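Local coordinates for protein HIRA (Homo sapiens, PDB 5YJE), which cooperates with ASF1A as a histone chaperone subunit to promote replication-independent chromatin assembly and represses histone gene transcription during the cell cycle, at residues P44-A49 / R95-A100. Residues are numbered along the deposited sequence; the frame is centred on the assembly and turned at random.
Sequences PSPQRA and RILTAA
Leu97 turns one methyl, CD2, into the bend of the proline-rich loop 44-49, where it lies 3.6 Å from Pro44 O and 3.9 Å from Pro46 N. The same methyl meets the Pro46 ring, CG to CD2 at 4.2 Å, while the Pro44 ring settles over the base of the side chain, CB to Leu97 CB at 4.4 Å. CG of Leu97 stands beside its backbone N, anti to the carbonyl carbon (chi1 -68°), which brings CD2 nearer the loop than the start of the side chain points. Farther down the strand, Pro44 CG touches Thr98 CB at 4.1 Å. At the other end Arg95 crosses Pro46 obliquely, bends at chi2 and chi3 bringing its NH1 to 3.4 Å from Pro46 CB. With Pro46 CB near the guanidinium plane, the ring meets its edge and not its face. NH2 of Arg95 makes a salt bridge to Glu111, and Asn66 of strand 60-71 ties both segments together, its OD1 accepting Ile96 N and its ND2 donating to Gln47 O. An alanine in place of Arg95 would probably leave Glu111 without this charge partner and Pro46 without the guanidinium edge beside it. A classic beta bulge sets Leu97 and Thr98 jointly opposite Ala109 of the neighbouring strand 105-110. The contact thus lays the loop entering the first antiparallel sheet against the edge strand of the second, within a domain whose successive four-stranded sheets are consistent with beta-propeller blades. Across the two segments the contacts are van der Waals, a methyl against a carbonyl oxygen and a charged group against a ring included, so proline and leucine shape set the fit, while Asn66 supplies the polar bridge and Glu111 holds the Arg95 end beside Pro46.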
loop_
_atom_site.group_PDB
_atom_site.type_symbol
_atom_site.label_atom_id
_atom_site.label_comp_id
_atom_site.label_asym_id
_atom_site.label_seq_id
_atom_site.Cartn_x
_atom_site.Cartn_y
_atom_site.Cartn_z
ATOM N N PRO B 44 11.774 19.629 19.315
ATOM C CA PRO B 44 11.525 20.268 20.614
ATOM C C PRO B 44 12.672 20.016 21.588
ATOM O O PRO B 44 13.272 18.931 21.616
ATOM C CB PRO B 44 10.216 19.617 21.091
ATOM C CG PRO B 44 9.608 18.997 19.856
ATOM C CD PRO B 44 10.778 18.584 19.026
ATOM N N SER B 45 13.005 21.052 22.360
ATOM C CA SER B 45 14.074 20.940 23.348
ATOM C C SER B 45 13.634 20.056 24.514
ATOM O O SER B 45 12.461 20.088 24.914
ATOM C CB SER B 45 14.479 22.319 23.871
ATOM O OG SER B 45 14.756 23.203 22.806
ATOM N N PRO B 46 14.543 19.249 25.063
ATOM C CA PRO B 46 14.270 18.591 26.350
ATOM C C PRO B 46 13.968 19.620 27.430
ATOM O O PRO B 46 14.701 20.591 27.606
ATOM C CB PRO B 46 15.569 17.829 26.647
ATOM C CG PRO B 46 16.227 17.644 25.318
ATOM C CD PRO B 46 15.844 18.853 24.495
ATOM N N GLN B 47 12.860 19.413 28.137
ATOM C CA GLN B 47 12.489 20.208 29.295
ATOM C C GLN B 47 12.274 19.298 30.492
ATOM O O GLN B 47 11.864 18.142 30.342
ATOM C CB GLN B 47 11.211 20.987 29.067
ATOM C CG GLN B 47 11.100 21.683 27.754
ATOM C CD GLN B 47 9.760 22.372 27.648
ATOM O OE1 GLN B 47 9.443 23.255 28.450
ATOM N NE2 GLN B 47 8.939 21.933 26.712
ATOM N N ARG B 48 12.540 19.823 31.690
ATOM C CA ARG B 48 12.252 19.053 32.897
ATOM C C ARG B 48 10.754 18.826 33.044
ATOM O O ARG B 48 10.311 17.720 33.373
ATOM C CB ARG B 48 12.814 19.758 34.141
ATOM N N ALA B 49 9.958 19.857 32.793
ATOM C CA ALA B 49 8.516 19.750 32.888
ATOM C C ALA B 49 7.910 20.676 31.855
ATOM O O ALA B 49 8.547 21.634 31.415
ATOM C CB ALA B 49 8.006 20.111 34.285
ATOM N N ARG B 95 12.572 10.465 27.935
ATOM C CA ARG B 95 12.047 11.822 28.067
ATOM C C ARG B 95 11.003 12.122 26.993
ATOM O O ARG B 95 11.205 11.844 25.809
ATOM C CB ARG B 95 13.184 12.839 27.997
ATOM C CG ARG B 95 14.302 12.520 28.956
ATOM C CD ARG B 95 14.782 13.737 29.735
ATOM N NE ARG B 95 15.605 14.668 28.966
ATOM C CZ ARG B 95 16.816 14.387 28.499
ATOM N NH1 ARG B 95 17.505 15.307 27.835
ATOM N NH2 ARG B 95 17.334 13.179 28.675
ATOM N N ILE B 96 9.878 12.679 27.422
ATOM C CA ILE B 96 8.840 13.142 26.510
ATOM C C ILE B 96 9.205 14.531 25.988
ATOM O O ILE B 96 9.412 15.467 26.769
ATOM C CB ILE B 96 7.470 13.147 27.199
ATOM C CG1 ILE B 96 7.125 11.723 27.649
ATOM C CG2 ILE B 96 6.398 13.710 26.249
ATOM C CD1 ILE B 96 6.070 11.640 28.740
ATOM N N LEU B 97 9.284 14.659 24.658
ATOM C CA LEU B 97 9.632 15.893 23.963
ATOM C C LEU B 97 8.400 16.708 23.599
ATOM O O LEU B 97 8.378 17.925 23.810
ATOM C CB LEU B 97 10.439 15.580 22.705
ATOM C CG LEU B 97 11.833 15.015 22.932
ATOM C CD1 LEU B 97 12.533 14.602 21.601
ATOM C CD2 LEU B 97 12.656 16.051 23.724
ATOM N N THR B 98 7.362 16.072 23.053
ATOM C CA THR B 98 6.141 16.837 22.811
ATOM C C THR B 98 4.962 15.892 22.931
ATOM O O THR B 98 5.126 14.692 23.138
ATOM C CB THR B 98 6.155 17.576 21.442
ATOM O OG1 THR B 98 4.951 18.336 21.295
ATOM C CG2 THR B 98 6.234 16.620 20.234
ATOM N N ALA B 99 3.763 16.438 22.768
ATOM C CA ALA B 99 2.562 15.653 22.987
ATOM C C ALA B 99 1.406 16.282 22.224
ATOM O O ALA B 99 1.440 17.461 21.877
ATOM C CB ALA B 99 2.243 15.547 24.486
ATOM N N ALA B 100 0.380 15.472 21.960
ATOM C CA ALA B 100 -0.859 15.950 21.348
ATOM C C ALA B 100 -1.981 15.026 21.801
ATOM O O ALA B 100 -1.734 13.980 22.404
ATOM C CB ALA B 100 -0.754 16.010 19.816
#